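Local coordinates for protein induced by osmotic stress (Scheffersomyces stipitis, PDB 5YWN), which probably reduces ketones, haloketones among them, to alcohols with NADPH, as an extended short-chain dehydrogenase/reductase of the dihydroflavonol-4-reductase type, at residues N41-K44 against D49-Y52; E94-A99 against L150-S155; E214-V219 against T320-S325. The protein carries 1 engineered substitution. One frame throughout, in Å; residues are numbered along the deposited sequence.

Contact 1 of 3, residues N41-K44 against D49-Y52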
loop_
_atom_site.group_PDB
_atom_site.type_symbol
_atom_site.label_atom_id
_atom_site.label_comp_id
_atom_site.label_asym_id
_atom_site.label_seq_id
_atom_site.Cartn_x
_atom_site.Cartn_y
_atom_site.Cartn_z
ATOM N N ASN A 41 -13.082 1.679 16.784
ATOM C CA ASN A 41 -13.455 2.669 15.795
ATOM C C ASN A 41 -13.762 2.046 14.467
ATOM O O ASN A 41 -14.720 2.379 13.876
ATOM C CB ASN A 41 -12.391 3.728 15.623
ATOM C CG ASN A 41 -12.713 4.716 14.523
ATOM O OD1 ASN A 41 -13.797 5.219 14.443
ATOM N ND2 ASN A 41 -11.755 5.010 13.708
ATOM N N LEU A 42 -12.942 1.111 14.026
ATOM C CA LEU A 42 -13.160 0.430 12.767
ATOM C C LEU A 42 -14.444 -0.351 12.744
ATOM O O LEU A 42 -15.138 -0.362 11.775
ATOM C CB LEU A 42 -11.990 -0.462 12.440
ATOM C CG LEU A 42 -10.663 0.195 12.105
ATOM C CD1 LEU A 42 -9.613 -0.880 11.824
ATOM C CD2 LEU A 42 -10.789 1.156 10.963
ATOM N N LYS A 43 -14.751 -0.968 13.850
ATOM C CA LYS A 43 -15.975 -1.690 13.980
ATOM C C LYS A 43 -17.190 -0.801 13.800
ATOM O O LYS A 43 -18.082 -1.187 13.134
ATOM C CB LYS A 43 -16.030 -2.396 15.310
ATOM C CG LYS A 43 -17.275 -3.201 15.545
ATOM C CD LYS A 43 -17.249 -4.503 14.800
ATOM C CE LYS A 43 -18.451 -5.330 15.129
ATOM N NZ LYS A 43 -18.610 -6.493 14.264
ATOM N N LYS A 44 -17.174 0.400 14.339
ATOM C CA LYS A 44 -18.258 1.328 14.121
ATOM C C LYS A 44 -18.420 1.732 12.665
ATOM O O LYS A 44 -19.489 1.901 12.197
ATOM C CB LYS A 44 -18.098 2.580 14.969
ATOM C CG LYS A 44 -18.045 2.355 16.452
ATOM C CD LYS A 44 -17.996 3.643 17.246
ATOM C CE LYS A 44 -16.587 4.186 17.444
ATOM N NZ LYS A 44 -15.666 3.541 18.419
ATOM N N ASP A 49 -19.911 -7.423 9.774
ATOM C CA ASP A 49 -19.075 -8.382 9.088
ATOM C C ASP A 49 -17.584 -8.117 9.322
ATOM O O ASP A 49 -16.750 -8.755 8.781
ATOM C CB ASP A 49 -19.438 -8.463 7.622
ATOM C CG ASP A 49 -20.693 -9.257 7.375
ATOM O OD1 ASP A 49 -21.169 -9.950 8.284
ATOM O OD2 ASP A 49 -21.193 -9.202 6.256
ATOM N N PHE A 50 -17.297 -7.161 10.158
ATOM C CA PHE A 50 -15.956 -6.844 10.510
ATOM C C PHE A 50 -15.649 -7.131 11.968
ATOM O O PHE A 50 -16.315 -6.665 12.835
ATOM C CB PHE A 50 -15.646 -5.379 10.265
ATOM C CG PHE A 50 -14.273 -4.974 10.700
ATOM C CD1 PHE A 50 -13.208 -5.164 9.886
ATOM C CD2 PHE A 50 -14.061 -4.438 11.918
ATOM C CE1 PHE A 50 -11.953 -4.818 10.267
ATOM C CE2 PHE A 50 -12.797 -4.099 12.327
ATOM C CZ PHE A 50 -11.740 -4.279 11.493
ATOM N N SER A 51 -14.587 -7.845 12.211
ATOM C CA SER A 51 -14.087 -8.018 13.541
ATOM C C SER A 51 -12.586 -7.776 13.635
ATOM O O SER A 51 -11.947 -7.727 12.664
ATOM C CB SER A 51 -14.540 -9.318 14.157
ATOM O OG SER A 51 -14.158 -10.412 13.442
ATOM N N TYR A 52 -12.091 -7.546 14.829
ATOM C CA TYR A 52 -10.720 -7.201 15.040
ATOM C C TYR A 52 -10.049 -7.971 16.167
ATOM O O TYR A 52 -10.694 -8.454 17.055
ATOM C CB TYR A 52 -10.568 -5.697 15.273
ATOM C CG TYR A 52 -11.195 -5.186 16.540
ATOM C CD1 TYR A 52 -12.516 -4.870 16.593
ATOM C CD2 TYR A 52 -10.471 -5.041 17.663
ATOM C CE1 TYR A 52 -13.083 -4.422 17.735
ATOM C CE2 TYR A 52 -11.031 -4.609 18.799
ATOM C CZ TYR A 52 -12.330 -4.297 18.815
ATOM O OH TYR A 52 -12.839 -3.870 19.947
#
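Leu42 and Phe50 meet where the helix lies back against the strand that follows it, and this pair forms the close-packed half of the contact. CB of Leu42 comes to 3.7 Å from CE2 of Phe50, and its methyl CD1 reaches CZ of the same ring at 4.0 Å, so the leucine meets the ring at CE2 and CZ, the two side chains crossing at a slant. Phe50 holds CG anti to its own nitrogen (chi1 176°), which carries the ring off the strand and toward the helix; its CD2 stands 3.9 Å from CA of Lys43, so helix backbone as well as side chain meets the ring.

The other half is looser and nearer solvent. Lys43 bends once near its base and otherwise runs extended past the strand, bringing NZ to the carbonyl O of Phe50 in a hydrogen bond of 2.7 Å. The C=O...NZ angle is 152°, with the nitrogen tilted 26° from the carbonyl plane. NZ also bonds to Gly47 O in the connecting turn, so one ammonium joins turn and strand. At the base of the lysine, CB lies 4.3 Å from CE1 of Tyr52, and the tyrosine remains partly exposed.

The arrangement is the closing half of a right-handed beta-alpha-beta crossover of the Rossmann fold: helix 36-46 links strand 28-33 to strand 50-54, at one outer edge of the parallel sheet. Phe50 also touches Val29, while Leu42 packs on Val33 and reaches Gln16 of helix 13-24 and the NADP(+)-binding Thr11.

Contact 2 of 3, residues E94-A99 against L150-S155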
loop_
_atom_site.group_PDB
_atom_site.type_symbol
_atom_site.label_atom_id
_atom_site.label_comp_id
_atom_site.label_asym_id
_atom_site.label_seq_id
_atom_site.Cartn_x
_atom_site.Cartn_y
_atom_site.Cartn_z
ATOM N N GLU A 94 12.839 0.469 14.502
ATOM C CA GLU A 94 11.627 1.068 14.088
ATOM C C GLU A 94 11.183 0.858 12.655
ATOM O O GLU A 94 10.054 1.071 12.353
ATOM C CB GLU A 94 11.654 2.552 14.407
ATOM C CG GLU A 94 11.907 2.897 15.852
ATOM C CD GLU A 94 11.909 4.391 16.081
ATOM O OE1 GLU A 94 12.938 4.955 16.451
ATOM O OE2 GLU A 94 10.876 4.980 15.841
ATOM N N ILE A 95 12.077 0.475 11.793
ATOM C CA ILE A 95 11.691 0.255 10.436
ATOM C C ILE A 95 11.997 -1.165 9.951
ATOM O O ILE A 95 11.149 -1.849 9.563
ATOM C CB ILE A 95 12.349 1.299 9.526
ATOM C CG1 ILE A 95 11.868 2.696 9.870
ATOM C CG2 ILE A 95 12.099 0.985 8.075
ATOM C CD1 ILE A 95 12.572 3.800 9.161
ATOM N N LEU A 96 13.254 -1.545 9.976
ATOM C CA LEU A 96 13.670 -2.795 9.437
ATOM C C LEU A 96 13.167 -4.039 10.148
ATOM O O LEU A 96 12.612 -4.833 9.533
ATOM C CB LEU A 96 15.166 -2.823 9.286
ATOM C CG LEU A 96 15.793 -1.926 8.231
ATOM C CD1 LEU A 96 17.200 -1.630 8.620
ATOM C CD2 LEU A 96 15.741 -2.511 6.851
ATOM N N ILE A 97 13.332 -4.140 11.441
ATOM C CA ILE A 97 12.915 -5.311 12.169
ATOM C C ILE A 97 11.400 -5.587 12.157
ATOM O O ILE A 97 11.020 -6.633 11.813
ATOM C CB ILE A 97 13.483 -5.295 13.588
ATOM C CG1 ILE A 97 14.971 -5.462 13.545
ATOM C CG2 ILE A 97 12.892 -6.364 14.455
ATOM C CD1 ILE A 97 15.612 -5.155 14.846
ATOM N N PRO A 98 10.552 -4.614 12.404
ATOM C CA PRO A 98 9.118 -4.863 12.320
ATOM C C PRO A 98 8.678 -5.323 10.954
ATOM O O PRO A 98 7.853 -6.139 10.923
ATOM C CB PRO A 98 8.520 -3.525 12.627
ATOM C CG PRO A 98 9.494 -2.876 13.460
ATOM C CD PRO A 98 10.804 -3.271 12.892
ATOM N N ALA A 99 9.203 -4.776 9.886
ATOM C CA ALA A 99 8.864 -5.289 8.615
ATOM C C ALA A 99 9.362 -6.713 8.378
ATOM O O ALA A 99 8.622 -7.541 8.008
ATOM C CB ALA A 99 9.406 -4.377 7.556
ATOM N N LEU A 150 19.977 -2.614 -3.016
ATOM C CA LEU A 150 20.383 -2.066 -1.753
ATOM C C LEU A 150 20.690 -3.127 -0.732
ATOM O O LEU A 150 19.957 -4.031 -0.564
ATOM C CB LEU A 150 19.311 -1.194 -1.190
ATOM C CG LEU A 150 19.611 -0.283 -0.019
ATOM C CD1 LEU A 150 20.527 0.835 -0.454
ATOM C CD2 LEU A 150 18.300 0.293 0.411
ATOM N N SER A 151 21.800 -2.947 -0.056
ATOM C CA SER A 151 22.233 -3.798 1.028
ATOM C C SER A 151 21.593 -3.471 2.353
ATOM O O SER A 151 21.227 -2.381 2.578
ATOM C CB SER A 151 23.739 -3.760 1.145
ATOM O OG SER A 151 24.182 -2.631 1.751
ATOM N N TYR A 152 21.529 -4.433 3.230
ATOM C CA TYR A 152 21.007 -4.216 4.546
ATOM C C TYR A 152 21.853 -3.178 5.300
ATOM O O TYR A 152 21.343 -2.328 5.937
ATOM C CB TYR A 152 20.933 -5.513 5.318
ATOM C CG TYR A 152 20.203 -5.442 6.646
ATOM C CD1 TYR A 152 20.836 -5.028 7.796
ATOM C CD2 TYR A 152 18.905 -5.798 6.747
ATOM C CE1 TYR A 152 20.183 -4.988 8.987
ATOM C CE2 TYR A 152 18.248 -5.764 7.938
ATOM C CZ TYR A 152 18.889 -5.341 9.060
ATOM O OH TYR A 152 18.215 -5.281 10.227
ATOM N N GLU A 153 23.150 -3.262 5.166
ATOM C CA GLU A 153 24.028 -2.311 5.802
ATOM C C GLU A 153 23.791 -0.860 5.300
ATOM O O GLU A 153 23.701 0.040 6.075
ATOM C CB GLU A 153 25.477 -2.714 5.621
ATOM C CG GLU A 153 26.420 -1.652 6.085
ATOM C CD GLU A 153 27.881 -2.051 6.071
ATOM O OE1 GLU A 153 28.684 -1.211 6.479
ATOM O OE2 GLU A 153 28.192 -3.159 5.666
ATOM N N GLN A 154 23.644 -0.693 4.004
ATOM C CA GLN A 154 23.305 0.583 3.428
ATOM C C GLN A 154 21.927 1.056 3.899
ATOM O O GLN A 154 21.710 2.196 4.135
ATOM C CB GLN A 154 23.325 0.539 1.921
ATOM C CG GLN A 154 24.612 0.155 1.267
ATOM C CD GLN A 154 24.498 0.028 -0.268
ATOM O OE1 GLN A 154 23.761 -0.776 -0.811
ATOM N NE2 GLN A 154 25.270 0.848 -0.959
ATOM N N SER A 155 21.009 0.129 4.004
ATOM C CA SER A 155 19.644 0.447 4.329
ATOM C C SER A 155 19.500 1.074 5.701
ATOM O O SER A 155 18.671 1.865 5.887
ATOM C CB SER A 155 18.745 -0.729 4.108
ATOM O OG SER A 155 18.721 -1.509 5.203
#
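A capped helical turn, 152-155, packs here against the early part of the long helix 91-113 in the NADP(+)-binding Rossmann domain, and Leu96 is the residue that bridges them. Its methyl CD1 lies over one face of the Tyr152 ring, 4.1 Å from CZ, the leucine and the tyrosine running antiparallel alongside one another. CB of Leu96 adds a contact of 4.0 Å to the Tyr152 OH. Both methyls also lie near Ser155 OG, CD2 of Leu96 at 3.5 Å and CD1 at 3.7 Å. With CG of Leu96 placed beside its backbone N (chi1 -69°), the fork of the side chain reaches the serine with both branches and the ring with one.

The hydroxyls beside the leucine, of Ser155 and Tyr152, both have partners. Ser155 OG donates to the carbonyl O of Tyr152 at 2.8 Å, three residues back along its own chain, approaching from the flank of the carbonyl with a C=O...OG angle of 118°. Tyr152 OH bonds to Glu92 OE1, at the start of the helix that carries Leu96. At the head of the short turn, Ser151 and Gln154 form a capping box: Ser151 N gives a nearly straight bond of 3.0 Å to OE1 of Gln154, in the plane of the amide and on a lone pair, and Gln154 N donates back to Ser151 OG, whose position is less certain. Two residues after Leu96, Pro98 touches the cofactor.

Between the two segments no hydrogen bond forms, so their direct cohesion is van der Waals packing around one leucine. The phenol-to-Glu92 bond supplies a polar tie to the same long helix, and with its proton given to Tyr152 O, Ser155 OG can lie against methyl groups while its donor stays paired.

Contact 3 of 3, residues E214-V219 against T320-S325; sequences EMVNSV and TSVVDS
Ser325 and Asn217 join two helices through a short side-chain hydrogen bond: the serine OG donates to OD1 of the asparagine at 2.8 Å. The donor lies in the plane of the amide, on a lone pair, and meets the C=O at 110°, well to one side of the bond axis. The torsions bring the groups together. Ser325 has OG anti to its backbone N (chi1 178°), which directs the hydroxyl out across the interface, while CG of Asn217 stands beside its own N (chi1 -54°) and swings the amide toward the serine although CB itself leaves the helix obliquely.

Next to this polar pair the two valines pack through methyls. Val216 and Val322 share a rotamer, and their methyl pairs meet at an angle. CG2 of Val216 touches CG2 of Val322 at 3.9 Å, while CG1 of Val216 is 4.2 Å from CG1 of Val322. CG1 of Val216 also reaches toward Ser325 OG at 4.3 Å, so the valine methyl borders the polar pair.

The contact packs helix 211-217, which follows the cofactor-binding Asn210, against the C-terminal helix 318-332, far apart in sequence. Phe196, from the small two-stranded parallel sheet, touches Val216 and Ser321, while Val322 leans on Val274 of helix 268-278.

Within 214-219, Ser218 turns its hydroxyl back in a weak bond of 2.9 Å from OG to the carbonyl O of Glu214, the same oxygen that accepts the backbone N of Ser218.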
loop_
_atom_site.group_PDB
_atom_site.type_symbol
_atom_site.label_atom_id
_atom_site.label_comp_id
_atom_site.label_asym_id
_atom_site.label_seq_id
_atom_site.Cartn_x
_atom_site.Cartn_y
_atom_site.Cartn_z
ATOM N N GLU A 214 -1.169 12.490 1.018
ATOM C CA GLU A 214 -0.905 13.847 1.333
ATOM C C GLU A 214 -0.103 14.559 0.255
ATOM O O GLU A 214 -0.117 15.702 0.207
ATOM C CB GLU A 214 -0.274 13.971 2.694
ATOM C CG GLU A 214 0.041 15.374 3.161
ATOM C CD GLU A 214 -1.181 16.200 3.494
ATOM O OE1 GLU A 214 -2.276 15.638 3.601
ATOM O OE2 GLU A 214 -1.020 17.411 3.616
ATOM N N MET A 215 0.590 13.828 -0.592
ATOM C CA MET A 215 1.283 14.412 -1.704
ATOM C C MET A 215 0.303 15.071 -2.660
ATOM O O MET A 215 0.603 16.060 -3.223
ATOM C CB MET A 215 2.130 13.411 -2.447
ATOM C CG MET A 215 3.436 13.025 -1.782
ATOM S SD MET A 215 4.025 11.495 -2.459
ATOM C CE MET A 215 4.467 11.965 -4.092
ATOM N N VAL A 216 -0.835 14.470 -2.857
ATOM C CA VAL A 216 -1.912 15.159 -3.518
ATOM C C VAL A 216 -2.565 16.258 -2.647
ATOM O O VAL A 216 -2.642 17.378 -3.038
ATOM C CB VAL A 216 -2.989 14.179 -4.019
ATOM C CG1 VAL A 216 -4.227 14.884 -4.499
ATOM C CG2 VAL A 216 -2.469 13.305 -5.116
ATOM N N ASN A 217 -3.032 15.883 -1.488
ATOM C CA ASN A 217 -3.850 16.731 -0.660
ATOM C C ASN A 217 -3.208 18.006 -0.085
ATOM O O ASN A 217 -3.861 18.980 0.127
ATOM C CB ASN A 217 -4.601 15.904 0.352
ATOM C CG ASN A 217 -5.388 14.801 -0.303
ATOM O OD1 ASN A 217 -5.978 14.989 -1.314
ATOM N ND2 ASN A 217 -5.399 13.675 0.290
ATOM N N SER A 218 -1.908 17.988 0.049
ATOM C CA SER A 218 -1.138 19.102 0.476
ATOM C C SER A 218 -1.212 20.311 -0.484
ATOM O O SER A 218 -0.941 21.387 -0.095
ATOM C CB SER A 218 0.304 18.689 0.684
ATOM O OG SER A 218 0.904 18.353 -0.518
ATOM N N VAL A 219 -1.619 20.088 -1.712
ATOM C CA VAL A 219 -1.688 21.154 -2.666
ATOM C C VAL A 219 -2.640 22.235 -2.196
ATOM O O VAL A 219 -2.483 23.322 -2.523
ATOM C CB VAL A 219 -2.063 20.729 -4.091
ATOM C CG1 VAL A 219 -1.266 19.576 -4.548
ATOM C CG2 VAL A 219 -3.526 20.443 -4.227
ATOM N N THR A 320 -8.660 11.545 -12.271
ATOM C CA THR A 320 -9.745 10.996 -11.520
ATOM C C THR A 320 -9.340 10.723 -10.078
ATOM O O THR A 320 -10.038 11.090 -9.183
ATOM C CB THR A 320 -10.395 9.786 -12.198
ATOM O OG1 THR A 320 -10.738 10.094 -13.532
ATOM C CG2 THR A 320 -11.660 9.394 -11.497
ATOM N N SER A 321 -8.179 10.126 -9.889
ATOM C CA SER A 321 -7.703 9.792 -8.567
ATOM C C SER A 321 -7.514 11.075 -7.753
ATOM O O SER A 321 -7.984 11.192 -6.688
ATOM C CB SER A 321 -6.409 8.992 -8.653
ATOM O OG SER A 321 -5.929 8.645 -7.405
ATOM N N VAL A 322 -6.864 12.041 -8.358
ATOM C CA VAL A 322 -6.671 13.324 -7.745
ATOM C C VAL A 322 -8.001 14.033 -7.447
ATOM O O VAL A 322 -8.184 14.447 -6.390
ATOM C CB VAL A 322 -5.755 14.200 -8.621
ATOM C CG1 VAL A 322 -5.813 15.652 -8.265
ATOM C CG2 VAL A 322 -4.326 13.729 -8.520
ATOM N N VAL A 323 -8.894 14.127 -8.403
ATOM C CA VAL A 323 -10.152 14.825 -8.213
ATOM C C VAL A 323 -10.954 14.136 -7.093
ATOM O O VAL A 323 -11.430 14.770 -6.261
ATOM C CB VAL A 323 -11.011 14.909 -9.517
ATOM C CG1 VAL A 323 -12.445 15.276 -9.239
ATOM C CG2 VAL A 323 -10.436 15.852 -10.544
ATOM N N ASP A 324 -11.028 12.831 -7.114
ATOM C CA ASP A 324 -11.771 12.098 -6.130
ATOM C C ASP A 324 -11.173 12.366 -4.750
ATOM O O ASP A 324 -11.878 12.508 -3.833
ATOM C CB ASP A 324 -11.799 10.594 -6.449
ATOM C CG ASP A 324 -12.764 10.238 -7.579
ATOM O OD1 ASP A 324 -13.465 11.111 -8.057
ATOM O OD2 ASP A 324 -12.813 9.087 -7.972
ATOM N N SER A 325 -9.856 12.422 -4.652
ATOM C CA SER A 325 -9.216 12.647 -3.388
ATOM C C SER A 325 -9.519 14.048 -2.817
ATOM O O SER A 325 -9.834 14.191 -1.689
ATOM C CB SER A 325 -7.714 12.333 -3.478
ATOM O OG SER A 325 -7.031 12.571 -2.294
#

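How the contacts relate
The three contacts share no helix or strand and nowhere touch; their nearest atoms are about 16 to 18 Å apart. Contact 1 is partly buried at an edge of the main sheet and is local, joining consecutive elements of one crossover. Contacts 2 and 3 are buried and bring together helices distant in sequence, contact 2 within the Rossmann part and contact 3 between helix 211-217 and the C-terminal helix. The chemistry differs accordingly: near solvent a lysine bonds to a strand carbonyl; contact 2 has no hydrogen bond between its segments, the leucine packing on a ring and on hydroxyls that find partners within 150-155 or outside the pair; contact 3 sets one neutral side-chain hydrogen bond beside valines.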